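Long-range contacts in tyrosyl-DNA phosphodiesterase 2 (Danio rerio, PDB 4F1H), which belongs to the endonuclease/exonuclease/phosphatase family of DNase I-like proteins and is seen here with bound nucleic acid and a magnesium ion: residues E85-P90 against L98-V103; G107-L112 against P142-V147; V133-I138 against G165-V170; A191-T196 against G235-D240. All coordinates share one frame; numbering follows the deposited sequence.

Contact 1 (E85-P90 against L98-V103)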
loop_
_atom_site.group_PDB
_atom_site.type_symbol
_atom_site.label_atom_id
_atom_site.label_comp_id
_atom_site.label_asym_id
_atom_site.label_seq_id
_atom_site.Cartn_x
_atom_site.Cartn_y
_atom_site.Cartn_z
ATOM N N GLU B 85 -25.192 9.268 -8.420
ATOM C CA GLU B 85 -25.454 7.830 -8.438
ATOM C C GLU B 85 -24.752 7.174 -7.276
ATOM O O GLU B 85 -23.857 7.765 -6.644
ATOM C CB GLU B 85 -24.981 7.170 -9.728
ATOM C CG GLU B 85 -23.489 7.194 -9.906
ATOM C CD GLU B 85 -23.111 6.691 -11.280
ATOM O OE1 GLU B 85 -22.590 7.495 -12.086
ATOM O OE2 GLU B 85 -23.383 5.506 -11.563
ATOM N N ILE B 86 -25.202 5.962 -6.960
ATOM C CA ILE B 86 -24.583 5.192 -5.888
ATOM C C ILE B 86 -24.088 3.903 -6.467
ATOM O O ILE B 86 -24.853 3.168 -7.130
ATOM C CB ILE B 86 -25.580 4.915 -4.757
ATOM C CG1 ILE B 86 -25.890 6.248 -4.025
ATOM C CG2 ILE B 86 -24.988 3.874 -3.806
ATOM C CD1 ILE B 86 -26.957 6.183 -2.929
ATOM N N ILE B 87 -22.811 3.612 -6.241
ATOM C CA ILE B 87 -22.250 2.341 -6.727
ATOM C C ILE B 87 -22.226 1.436 -5.494
ATOM O O ILE B 87 -21.681 1.807 -4.458
ATOM C CB ILE B 87 -20.799 2.506 -7.244
ATOM C CG1 ILE B 87 -20.671 3.604 -8.332
ATOM C CG2 ILE B 87 -20.254 1.163 -7.760
ATOM C CD1 ILE B 87 -21.534 3.385 -9.536
ATOM N N CYS B 88 -22.854 0.268 -5.607
ATOM C CA CYS B 88 -22.911 -0.727 -4.541
ATOM C C CYS B 88 -21.562 -1.446 -4.408
ATOM O O CYS B 88 -20.845 -1.620 -5.402
ATOM C CB CYS B 88 -24.046 -1.710 -4.892
ATOM S SG CYS B 88 -23.982 -3.325 -4.089
ATOM N N PHE B 89 -21.180 -1.817 -3.178
ATOM C CA PHE B 89 -19.976 -2.631 -2.942
ATOM C C PHE B 89 -20.538 -4.032 -2.641
ATOM O O PHE B 89 -21.083 -4.259 -1.572
ATOM C CB PHE B 89 -19.242 -2.128 -1.673
ATOM C CG PHE B 89 -18.471 -0.854 -1.834
ATOM C CD1 PHE B 89 -18.027 -0.414 -3.072
ATOM C CD2 PHE B 89 -18.206 -0.072 -0.698
ATOM C CE1 PHE B 89 -17.300 0.790 -3.201
ATOM C CE2 PHE B 89 -17.465 1.111 -0.785
ATOM C CZ PHE B 89 -17.024 1.565 -2.050
ATOM N N PRO B 90 -20.474 -4.967 -3.600
ATOM C CA PRO B 90 -21.237 -6.224 -3.492
ATOM C C PRO B 90 -20.950 -7.065 -2.248
ATOM O O PRO B 90 -21.863 -7.745 -1.763
ATOM C CB PRO B 90 -20.820 -6.999 -4.748
ATOM C CG PRO B 90 -20.351 -5.956 -5.707
ATOM C CD PRO B 90 -19.768 -4.830 -4.880
ATOM N N LEU B 98 -20.419 3.695 -2.671
ATOM C CA LEU B 98 -19.714 4.856 -3.220
ATOM C C LEU B 98 -20.761 5.835 -3.725
ATOM O O LEU B 98 -21.521 5.500 -4.617
ATOM C CB LEU B 98 -18.800 4.372 -4.359
ATOM C CG LEU B 98 -18.005 5.427 -5.098
ATOM C CD1 LEU B 98 -17.112 6.247 -4.131
ATOM C CD2 LEU B 98 -17.146 4.769 -6.173
ATOM N N LEU B 99 -20.817 7.037 -3.142
ATOM C CA LEU B 99 -21.814 8.052 -3.528
ATOM C C LEU B 99 -21.120 9.077 -4.418
ATOM O O LEU B 99 -20.075 9.626 -4.039
ATOM C CB LEU B 99 -22.361 8.718 -2.252
ATOM C CG LEU B 99 -23.245 9.973 -2.385
ATOM C CD1 LEU B 99 -24.526 9.736 -3.232
ATOM C CD2 LEU B 99 -23.583 10.493 -0.959
ATOM N N ILE B 100 -21.666 9.325 -5.611
ATOM C CA ILE B 100 -21.014 10.181 -6.605
ATOM C C ILE B 100 -22.008 11.265 -6.974
ATOM O O ILE B 100 -23.163 10.967 -7.233
ATOM C CB ILE B 100 -20.695 9.352 -7.869
ATOM C CG1 ILE B 100 -19.617 8.303 -7.549
ATOM C CG2 ILE B 100 -20.245 10.277 -9.031
ATOM C CD1 ILE B 100 -19.454 7.205 -8.582
ATOM N N ALA B 101 -21.573 12.531 -6.973
ATOM C CA ALA B 101 -22.379 13.655 -7.494
ATOM C C ALA B 101 -21.556 14.367 -8.541
ATOM O O ALA B 101 -20.410 14.746 -8.289
ATOM C CB ALA B 101 -22.784 14.638 -6.382
ATOM N N GLN B 102 -22.120 14.527 -9.734
ATOM C CA GLN B 102 -21.477 15.297 -10.805
ATOM C C GLN B 102 -22.084 16.682 -10.798
ATOM O O GLN B 102 -23.288 16.837 -10.701
ATOM C CB GLN B 102 -21.733 14.615 -12.153
ATOM C CG GLN B 102 -21.179 13.215 -12.162
ATOM C CD GLN B 102 -21.084 12.629 -13.553
ATOM O OE1 GLN B 102 -21.667 11.577 -13.852
ATOM N NE2 GLN B 102 -20.340 13.306 -14.412
ATOM N N VAL B 103 -21.233 17.704 -10.838
ATOM C CA VAL B 103 -21.686 19.075 -10.701
ATOM C C VAL B 103 -20.849 19.966 -11.627
ATOM O O VAL B 103 -19.848 19.499 -12.181
ATOM C CB VAL B 103 -21.537 19.592 -9.251
ATOM C CG1 VAL B 103 -22.231 18.620 -8.230
ATOM C CG2 VAL B 103 -20.033 19.809 -8.873
HETATM O O HOH W 1 -23.399 10.214 -11.741
#

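Contact 2 (G107-L112 against P142-V147)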
loop_
_atom_site.group_PDB
_atom_site.type_symbol
_atom_site.label_atom_id
_atom_site.label_comp_id
_atom_site.label_asym_id
_atom_site.label_seq_id
_atom_site.Cartn_x
_atom_site.Cartn_y
_atom_site.Cartn_z
ATOM N N GLY B 107 -18.748 26.470 -14.383
ATOM C CA GLY B 107 -18.603 25.846 -15.690
ATOM C C GLY B 107 -17.660 24.657 -15.806
ATOM O O GLY B 107 -17.686 23.946 -16.827
ATOM N N GLN B 108 -16.835 24.425 -14.782
ATOM C CA GLN B 108 -15.903 23.298 -14.811
ATOM C C GLN B 108 -16.606 22.113 -14.174
ATOM O O GLN B 108 -17.145 22.251 -13.078
ATOM C CB GLN B 108 -14.631 23.633 -14.012
ATOM C CG GLN B 108 -13.726 22.435 -13.770
ATOM C CD GLN B 108 -13.170 21.822 -15.038
ATOM O OE1 GLN B 108 -12.534 22.518 -15.849
ATOM N NE2 GLN B 108 -13.380 20.502 -15.212
ATOM N N LYS B 109 -16.621 20.969 -14.859
ATOM C CA LYS B 109 -17.281 19.783 -14.334
ATOM C C LYS B 109 -16.442 19.237 -13.188
ATOM O O LYS B 109 -15.222 19.117 -13.328
ATOM C CB LYS B 109 -17.412 18.722 -15.430
ATOM C CG LYS B 109 -18.279 17.559 -15.020
ATOM C CD LYS B 109 -18.294 16.443 -16.094
ATOM C CE LYS B 109 -19.217 16.773 -17.262
ATOM N NZ LYS B 109 -19.147 15.683 -18.300
ATOM N N LEU B 110 -17.095 18.905 -12.065
ATOM C CA LEU B 110 -16.423 18.197 -10.963
ATOM C C LEU B 110 -17.120 16.858 -10.798
ATOM O O LEU B 110 -18.345 16.780 -10.937
ATOM C CB LEU B 110 -16.516 18.945 -9.628
ATOM C CG LEU B 110 -16.153 20.423 -9.606
ATOM C CD1 LEU B 110 -16.265 20.907 -8.155
ATOM C CD2 LEU B 110 -14.759 20.656 -10.190
ATOM N N TYR B 111 -16.357 15.814 -10.461
ATOM C CA TYR B 111 -16.951 14.491 -10.255
ATOM C C TYR B 111 -16.632 14.214 -8.782
ATOM O O TYR B 111 -15.483 13.908 -8.461
ATOM C CB TYR B 111 -16.273 13.519 -11.224
ATOM C CG TYR B 111 -16.791 12.105 -11.297
ATOM C CD1 TYR B 111 -16.234 11.109 -10.507
ATOM C CD2 TYR B 111 -17.765 11.742 -12.233
ATOM C CE1 TYR B 111 -16.669 9.771 -10.594
ATOM C CE2 TYR B 111 -18.228 10.401 -12.322
ATOM C CZ TYR B 111 -17.666 9.434 -11.509
ATOM O OH TYR B 111 -18.109 8.109 -11.599
ATOM N N LEU B 112 -17.626 14.413 -7.900
ATOM C CA LEU B 112 -17.424 14.373 -6.443
ATOM C C LEU B 112 -17.792 12.997 -5.906
ATOM O O LEU B 112 -18.822 12.430 -6.269
ATOM C CB LEU B 112 -18.289 15.442 -5.772
ATOM C CG LEU B 112 -18.034 16.846 -6.344
ATOM C CD1 LEU B 112 -19.146 17.760 -5.854
ATOM C CD2 LEU B 112 -16.672 17.401 -5.970
ATOM N N PRO B 142 -15.199 10.935 -16.452
ATOM C CA PRO B 142 -15.135 11.713 -17.708
ATOM C C PRO B 142 -13.896 12.610 -17.785
ATOM O O PRO B 142 -13.545 13.277 -16.805
ATOM C CB PRO B 142 -16.404 12.578 -17.649
ATOM C CG PRO B 142 -17.357 11.802 -16.825
ATOM C CD PRO B 142 -16.519 11.049 -15.802
ATOM N N GLU B 143 -13.254 12.625 -18.955
ATOM C CA GLU B 143 -12.039 13.394 -19.187
ATOM C C GLU B 143 -12.159 14.874 -18.872
ATOM O O GLU B 143 -11.154 15.530 -18.587
ATOM C CB GLU B 143 -11.631 13.283 -20.646
ATOM C CG GLU B 143 -10.988 11.981 -21.026
ATOM C CD GLU B 143 -10.014 12.166 -22.172
ATOM O OE1 GLU B 143 -10.190 13.143 -22.942
ATOM O OE2 GLU B 143 -9.071 11.349 -22.282
ATOM N N ASP B 144 -13.373 15.411 -18.954
ATOM C CA ASP B 144 -13.559 16.833 -18.744
ATOM C C ASP B 144 -13.894 17.201 -17.299
ATOM O O ASP B 144 -14.185 18.363 -17.014
ATOM C CB ASP B 144 -14.606 17.405 -19.712
ATOM C CG ASP B 144 -15.982 16.767 -19.548
ATOM O OD1 ASP B 144 -16.083 15.675 -18.938
ATOM O OD2 ASP B 144 -16.967 17.354 -20.049
ATOM N N ALA B 145 -13.817 16.226 -16.387
ATOM C CA ALA B 145 -14.098 16.504 -14.978
ATOM C C ALA B 145 -12.824 16.478 -14.149
ATOM O O ALA B 145 -11.919 15.656 -14.411
ATOM C CB ALA B 145 -15.093 15.483 -14.386
ATOM N N ILE B 146 -12.781 17.364 -13.147
ATOM C CA ILE B 146 -11.838 17.241 -12.032
ATOM C C ILE B 146 -12.509 16.244 -11.073
ATOM O O ILE B 146 -13.696 16.425 -10.757
ATOM C CB ILE B 146 -11.688 18.583 -11.323
ATOM C CG1 ILE B 146 -11.044 19.601 -12.281
ATOM C CG2 ILE B 146 -10.835 18.446 -10.040
ATOM C CD1 ILE B 146 -11.164 21.050 -11.784
ATOM N N VAL B 147 -11.785 15.201 -10.654
ATOM C CA VAL B 147 -12.283 14.251 -9.663
ATOM C C VAL B 147 -11.780 14.571 -8.261
ATOM O O VAL B 147 -10.581 14.729 -8.040
ATOM C CB VAL B 147 -11.843 12.803 -10.012
ATOM C CG1 VAL B 147 -12.427 11.805 -9.036
ATOM C CG2 VAL B 147 -12.284 12.491 -11.416
HETATM O O HOH W 2 -15.703 20.838 -17.555
#

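Contact 3 (V133-I138 against G165-V170)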
loop_
_atom_site.group_PDB
_atom_site.type_symbol
_atom_site.label_atom_id
_atom_site.label_comp_id
_atom_site.label_asym_id
_atom_site.label_seq_id
_atom_site.Cartn_x
_atom_site.Cartn_y
_atom_site.Cartn_z
ATOM N N VAL B 133 -12.319 -0.482 -6.287
ATOM C CA VAL B 133 -13.504 0.057 -6.976
ATOM C C VAL B 133 -13.434 1.586 -7.025
ATOM O O VAL B 133 -13.688 2.187 -8.085
ATOM C CB VAL B 133 -14.819 -0.418 -6.332
ATOM C CG1 VAL B 133 -16.024 0.346 -6.916
ATOM C CG2 VAL B 133 -14.992 -1.909 -6.536
ATOM N N VAL B 134 -13.049 2.212 -5.899
ATOM C CA VAL B 134 -12.907 3.679 -5.873
ATOM C C VAL B 134 -11.887 4.187 -6.874
ATOM O O VAL B 134 -12.173 5.102 -7.649
ATOM C CB VAL B 134 -12.538 4.210 -4.468
ATOM C CG1 VAL B 134 -12.242 5.722 -4.509
ATOM C CG2 VAL B 134 -13.676 3.908 -3.485
ATOM N N LEU B 135 -10.701 3.570 -6.877
ATOM C CA LEU B 135 -9.631 4.067 -7.737
ATOM C C LEU B 135 -9.975 3.841 -9.210
ATOM O O LEU B 135 -9.648 4.687 -10.063
ATOM C CB LEU B 135 -8.265 3.466 -7.351
ATOM C CG LEU B 135 -7.802 3.739 -5.916
ATOM C CD1 LEU B 135 -6.542 2.899 -5.641
ATOM C CD2 LEU B 135 -7.524 5.247 -5.688
ATOM N N GLN B 136 -10.663 2.738 -9.506
ATOM C CA GLN B 136 -11.100 2.485 -10.880
ATOM C C GLN B 136 -12.094 3.542 -11.344
ATOM O O GLN B 136 -12.008 4.015 -12.482
ATOM C CB GLN B 136 -11.689 1.082 -11.052
ATOM C CG GLN B 136 -11.979 0.755 -12.527
ATOM C CD GLN B 136 -10.727 0.787 -13.409
ATOM O OE1 GLN B 136 -9.602 0.595 -12.932
ATOM N NE2 GLN B 136 -10.922 1.042 -14.704
ATOM N N LYS B 137 -13.006 3.963 -10.454
ATOM C CA LYS B 137 -13.979 4.980 -10.831
ATOM C C LYS B 137 -13.311 6.344 -11.000
ATOM O O LYS B 137 -13.719 7.129 -11.863
ATOM C CB LYS B 137 -15.110 5.076 -9.807
ATOM C CG LYS B 137 -15.958 3.827 -9.716
ATOM C CD LYS B 137 -16.788 3.616 -10.978
ATOM C CE LYS B 137 -17.471 2.249 -10.917
ATOM N NZ LYS B 137 -18.277 1.911 -12.126
ATOM N N ILE B 138 -12.288 6.641 -10.202
ATOM C CA ILE B 138 -11.551 7.899 -10.376
ATOM C C ILE B 138 -10.838 7.887 -11.736
ATOM O O ILE B 138 -10.905 8.877 -12.478
ATOM C CB ILE B 138 -10.497 8.109 -9.271
ATOM C CG1 ILE B 138 -11.183 8.273 -7.921
ATOM C CG2 ILE B 138 -9.572 9.315 -9.572
ATOM C CD1 ILE B 138 -10.149 8.398 -6.731
ATOM N N GLY B 165 -0.581 1.024 -5.305
ATOM C CA GLY B 165 -0.456 2.467 -5.188
ATOM C C GLY B 165 -1.592 3.168 -5.933
ATOM O O GLY B 165 -2.469 2.517 -6.533
ATOM N N LEU B 166 -1.588 4.499 -5.870
ATOM C CA LEU B 166 -2.587 5.291 -6.579
ATOM C C LEU B 166 -2.244 5.275 -8.061
ATOM O O LEU B 166 -1.075 5.277 -8.423
ATOM C CB LEU B 166 -2.594 6.740 -6.076
ATOM C CG LEU B 166 -2.881 6.918 -4.586
ATOM C CD1 LEU B 166 -2.837 8.388 -4.228
ATOM C CD2 LEU B 166 -4.245 6.329 -4.273
ATOM N N PRO B 167 -3.267 5.258 -8.920
ATOM C CA PRO B 167 -3.034 5.247 -10.375
ATOM C C PRO B 167 -2.380 6.522 -10.862
ATOM O O PRO B 167 -2.490 7.568 -10.231
ATOM C CB PRO B 167 -4.446 5.192 -10.961
ATOM C CG PRO B 167 -5.348 4.785 -9.847
ATOM C CD PRO B 167 -4.701 5.261 -8.584
ATOM N N ALA B 168 -1.710 6.453 -12.013
ATOM C CA ALA B 168 -1.080 7.655 -12.569
ATOM C C ALA B 168 -2.119 8.767 -12.744
ATOM O O ALA B 168 -3.240 8.497 -13.198
ATOM C CB ALA B 168 -0.410 7.332 -13.895
ATOM N N GLY B 169 -1.768 9.998 -12.359
ATOM C CA GLY B 169 -2.688 11.129 -12.484
ATOM C C GLY B 169 -3.500 11.363 -11.205
ATOM O O GLY B 169 -4.208 12.379 -11.086
ATOM N N VAL B 170 -3.412 10.429 -10.261
ATOM C CA VAL B 170 -4.186 10.544 -9.010
ATOM C C VAL B 170 -3.267 10.780 -7.817
ATOM O O VAL B 170 -2.313 10.026 -7.619
ATOM C CB VAL B 170 -5.021 9.292 -8.771
ATOM C CG1 VAL B 170 -5.890 9.435 -7.474
ATOM C CG2 VAL B 170 -5.939 9.034 -9.967
#

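Contact 4 (A191-T196 against G235-D240). With nucleotides of chain A.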
loop_
_atom_site.group_PDB
_atom_site.type_symbol
_atom_site.label_atom_id
_atom_site.label_comp_id
_atom_site.label_asym_id
_atom_site.label_seq_id
_atom_site.Cartn_x
_atom_site.Cartn_y
_atom_site.Cartn_z
ATOM N N ALA B 191 -5.155 12.500 21.373
ATOM C CA ALA B 191 -5.569 13.891 21.265
ATOM C C ALA B 191 -7.071 14.071 21.363
ATOM O O ALA B 191 -7.542 15.168 21.697
ATOM C CB ALA B 191 -5.064 14.476 19.966
ATOM N N ASN B 192 -7.817 13.006 21.057
ATOM C CA ASN B 192 -9.289 13.009 21.069
ATOM C C ASN B 192 -9.821 12.016 22.129
ATOM O O ASN B 192 -9.535 10.810 22.063
ATOM C CB ASN B 192 -9.824 12.637 19.658
ATOM C CG ASN B 192 -11.332 12.856 19.518
ATOM O OD1 ASN B 192 -12.135 12.375 20.334
ATOM N ND2 ASN B 192 -11.734 13.573 18.481
ATOM N N SER B 193 -10.607 12.519 23.076
ATOM C CA SER B 193 -11.049 11.711 24.222
ATOM C C SER B 193 -12.498 11.235 24.106
ATOM O O SER B 193 -13.087 10.725 25.087
ATOM C CB SER B 193 -10.861 12.517 25.513
ATOM O OG SER B 193 -11.529 13.777 25.391
ATOM N N ASN B 194 -13.099 11.381 22.929
ATOM C CA ASN B 194 -14.507 10.995 22.812
ATOM C C ASN B 194 -14.665 9.498 22.973
ATOM O O ASN B 194 -15.639 9.032 23.561
ATOM C CB ASN B 194 -15.088 11.377 21.461
ATOM C CG ASN B 194 -15.628 12.770 21.455
ATOM O OD1 ASN B 194 -15.254 13.606 22.308
ATOM N ND2 ASN B 194 -16.530 13.041 20.499
ATOM N N LYS B 195 -13.722 8.755 22.416
ATOM C CA LYS B 195 -13.718 7.297 22.578
ATOM C C LYS B 195 -12.876 6.956 23.803
ATOM O O LYS B 195 -11.728 7.396 23.929
ATOM C CB LYS B 195 -13.171 6.610 21.314
ATOM C CG LYS B 195 -14.182 5.709 20.617
ATOM C CD LYS B 195 -13.827 5.451 19.144
ATOM C CE LYS B 195 -13.801 3.940 18.822
ATOM N NZ LYS B 195 -14.569 3.509 17.582
ATOM N N THR B 196 -13.448 6.207 24.737
ATOM C CA THR B 196 -12.684 5.857 25.928
ATOM C C THR B 196 -11.976 4.536 25.671
ATOM O O THR B 196 -12.629 3.475 25.602
ATOM C CB THR B 196 -13.567 5.782 27.178
ATOM O OG1 THR B 196 -14.267 4.532 27.209
ATOM C CG2 THR B 196 -14.573 6.904 27.152
ATOM N N GLY B 235 -18.443 19.519 26.506
ATOM C CA GLY B 235 -17.246 18.882 27.034
ATOM C C GLY B 235 -16.769 17.696 26.198
ATOM O O GLY B 235 -15.848 16.975 26.587
ATOM N N ARG B 236 -17.407 17.495 25.041
ATOM C CA ARG B 236 -16.919 16.506 24.075
ATOM C C ARG B 236 -16.550 17.177 22.754
ATOM O O ARG B 236 -16.984 18.298 22.473
ATOM C CB ARG B 236 -17.989 15.453 23.830
ATOM C CG ARG B 236 -18.481 14.815 25.141
ATOM C CD ARG B 236 -19.353 13.608 24.866
ATOM N NE ARG B 236 -18.574 12.421 24.516
ATOM C CZ ARG B 236 -18.867 11.644 23.477
ATOM N NH1 ARG B 236 -18.129 10.560 23.212
ATOM N NH2 ARG B 236 -19.900 11.954 22.688
ATOM N N TYR B 237 -15.772 16.460 21.943
ATOM C CA TYR B 237 -15.465 16.890 20.571
ATOM C C TYR B 237 -16.635 16.600 19.647
ATOM O O TYR B 237 -17.492 15.749 19.924
ATOM C CB TYR B 237 -14.202 16.163 20.056
ATOM C CG TYR B 237 -12.979 16.513 20.881
ATOM C CD1 TYR B 237 -12.313 17.724 20.678
ATOM C CD2 TYR B 237 -12.537 15.685 21.893
ATOM C CE1 TYR B 237 -11.222 18.077 21.460
ATOM C CE2 TYR B 237 -11.430 16.042 22.685
ATOM C CZ TYR B 237 -10.792 17.227 22.453
ATOM O OH TYR B 237 -9.694 17.594 23.229
ATOM N N THR B 238 -16.650 17.289 18.511
ATOM C CA THR B 238 -17.723 17.099 17.549
ATOM C C THR B 238 -17.789 15.614 17.116
ATOM O O THR B 238 -18.895 15.038 16.963
ATOM C CB THR B 238 -17.452 17.996 16.312
ATOM O OG1 THR B 238 -17.529 19.379 16.712
ATOM C CG2 THR B 238 -18.471 17.748 15.218
ATOM N N SER B 239 -16.611 15.005 16.966
ATOM C CA SER B 239 -16.509 13.594 16.567
ATOM C C SER B 239 -15.264 12.942 17.119
ATOM O O SER B 239 -14.391 13.645 17.613
ATOM C CB SER B 239 -16.405 13.581 15.044
ATOM O OG SER B 239 -16.341 12.273 14.559
ATOM N N ASP B 240 -15.181 11.608 17.023
ATOM C CA ASP B 240 -13.907 10.961 17.313
ATOM C C ASP B 240 -12.872 11.160 16.188
ATOM O O ASP B 240 -11.677 10.872 16.384
ATOM C CB ASP B 240 -14.099 9.473 17.658
ATOM C CG ASP B 240 -14.690 8.666 16.512
ATOM O OD1 ASP B 240 -15.339 9.234 15.591
ATOM O OD2 ASP B 240 -14.522 7.422 16.559
ATOM O OP3 DT A 1 -14.962 3.600 10.691
ATOM P P DT A 1 -14.148 4.392 11.666
ATOM O OP1 DT A 1 -14.821 5.512 12.305
ATOM O OP2 DT A 1 -12.936 5.007 11.018
ATOM O "O5'" DT A 1 -13.586 3.343 12.712
ATOM C "C5'" DT A 1 -13.023 3.859 13.930
ATOM C "C4'" DT A 1 -12.623 2.655 14.758
ATOM O "O4'" DT A 1 -13.857 2.103 15.294
ATOM C "C3'" DT A 1 -11.914 1.527 14.000
ATOM O "O3'" DT A 1 -11.013 0.859 14.903
ATOM C "C2'" DT A 1 -13.055 0.584 13.627
ATOM C "C1'" DT A 1 -13.952 0.729 14.857
ATOM N N1 DT A 1 -15.377 0.362 14.611
ATOM C C2 DT A 1 -15.901 -0.702 15.320
ATOM O O2 DT A 1 -15.241 -1.371 16.131
ATOM N N3 DT A 1 -17.212 -0.975 15.028
ATOM C C4 DT A 1 -18.050 -0.309 14.139
ATOM O O4 DT A 1 -19.236 -0.649 13.971
ATOM C C5 DT A 1 -17.418 0.797 13.441
ATOM C C7 DT A 1 -18.183 1.582 12.418
ATOM C C6 DT A 1 -16.134 1.091 13.698
HETATM O O HOH W 3 -8.705 15.653 24.865
#

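Contact 1 (E85-P90 against L98-V103)
Ile-87 and Leu-98 face each other as an antiparallel hydrogen-bonded pair in the hairpin formed by strands 80-88 and 97-105, at the end next to its connecting loop. Their backbones exchange two bonds, Ile-87 N to Leu-98 O at 2.8 Å and Leu-98 N to Ile-87 O at 2.9 Å. Glu-85 and Ile-100 repeat the exchange two residues along, and between the two pairs Ile-86 CA brings its hydrogen to Leu-98 O. From its root outward, the Ile-87 side chain meets the partner strand twice: CB lies 4.0 Å from Leu-98 CB, and CG1, set beside the backbone N by a chi1 of -55°, crosses the Ile-100 branch and comes within 3.8 Å of its CD1. At the tip, Ile-87 CD1 bends back over its own strand, 3.5 Å from Glu-85 OE2. On the other face of the sheet, Ile-86 CG1 packs on Leu-99 CD1 at 3.8 Å. Beyond the strand, Phe-89 brings its ring against Leu-98 at a slant, CZ 4.0 Å from Leu-98 CB, with Leu-98 N over one ring face; Gln-130 and Val-133 of helix 124-140 also touch this ring. A water lies within hydrogen-bonding distance of both Glu-85 OE1 and Gln-102 OE1. The chemistry is thus divided: paired amides fix the register, branched aliphatic groups fill both faces, and the carboxylate lies partly exposed beside a water.

Contact 2 (G107-L112 against P142-V147)
Lys-109 O is gripped by two donors, the backbone N of Ile-146 at 3.0 Å and NE2 of Gln-108. These bonds lie where strands 108-114 and 145-150 run parallel, joined through helix 124-140 as a beta-alpha-beta unit. The second strand bond, Tyr-111 N to Ile-146 O, is shorter at 2.7 Å. Gln-108 reaches the carbonyl of the residue after it because its chain bends at chi2 (63°); the acceptor lies in the plane of its amide and the bond is nearly straight, at 169°. The same NE2 makes a weak bond to Asp-144 O, while Gln-108 CG lies 3.5 Å from Ile-146 CD1, the two side chains crossing at about a right angle. On the other face of the sheet, Lys-109 runs past Ala-145 CB and turns at chi3, bringing NZ to the syn side of Asp-144 OD1 in a 3.1 Å salt bridge. Val-147 CG1 and Pro-142 CD both approach the Tyr-111 ring obliquely from one side. Arg-211 of the adjacent strand 202-211 donates through NH1 to Pro-142 O and Ala-145 O. Beside the Gln-108 amide, one water accepts from Lys-109 N at 2.9 Å and donates to Asp-144 O at 3.0 Å.

Contact 3 (V133-I138 against G165-V170)
Leu-135 and Ile-138, one helical turn apart on helix 124-140, carry their side chains toward the loop that leads from helix 157-161 into strand 170-172. The contact between these segments is apolar, made by methyl groups and a proline ring. Leu-135 supplies the larger share. Its CG stands beside the backbone N (chi1 -59°), and with chi2 extended both methyls reach the loop: CD2 touches Leu-166 CD2 at 3.7 Å and Pro-167 CD at 4.0 Å, while CD1 lies 4.2 Å from Gly-165 O. Both Leu-166 and the Pro-167 ring cross the Leu-135 side chain at about a right angle, the ring also setting its CG 4.1 Å from Leu-135 CB. A separate methyl pair lies one turn further along the helix, where Ile-138 CG2 meets Val-170 CG2 at 3.7 Å, the two branches crossing at a slant.

The backbone bonds of these segments lie within them: the helix carries its regular bonds, such as Ile-138 N to Val-134 O, and the loop closes a type II turn through Val-170 N to Pro-167 O at 3.0 Å, a turn that ends at the valine meeting Ile-138. Phe-209 of strand 202-211 touches Leu-166, Val-170 and Ile-138, so both partners share an aromatic neighbour in the sheet; Phe-149 and Val-147 also pack on Ile-138. What joins helix to loop is apolar packing, without the directional constraint of polar bonds between the segments.

Contact 4 (A191-T196 against G235-D240)
Asn-194 and Tyr-237 are joined by both ends of one amide: OD1 accepts from Tyr-237 N through a lone pair at 2.9 Å, and ND2 donates to Tyr-237 O at 2.9 Å, here with the donor well above the carbonyl plane. Chi1 of Asn-194, -87°, keeps CG beside its own backbone N and turns the flat group over one face of the Arg-236 guanidinium, the planes 17° apart. Arg-236, bent at chi3, curls round so that NH1 reaches Asn-194 O at 2.9 Å; the same NH1 has a salt-bridge partner in Asp-15. Asn-192 takes a different setting, with CG swung away from the backbone N (chi1 -170°). Its OD1 accepts from Asn-194 N at 2.9 Å, forming an Asx turn, and its ND2 donates to Ser-239 O at 2.8 Å. Lys-195, kinked at chi3 and chi4, passes its CD 3.3 Å from Asp-240 OD2, which accepts from Trp-187 NE1, and its NZ donates to O4' of the thymidine-5'-monophosphate DT1 of chain A at 2.8 Å. With magnesium about 5 Å from the Asp-240 side chain, these interlocked loops lie beside the bound nucleotide and metal, consistent with the active-site end of a DNase I-like fold.

Contacts 1, 2 and 3 cluster, their centres about 15 Å apart, while the centre of contact 4 is about 30 to 36 Å from theirs, on the opposite side of the chain's centre. Contacts 1 and 2 meet in one mixed sheet at neighbouring strands 97-105 and 108-114. Contact 3 adds helix 124-140, which links the two strands of contact 2 and also packs on contact 1 through Val-133, Val-134 and Lys-137. Along the chain, contact 1 closes first, the segments of contacts 2 and 3 then alternate, and contact 4 comes last. The first three thus join parts of one sheet, its helix and a flanking loop; the fourth joins loops beside the magnesium ion and bound nucleotide.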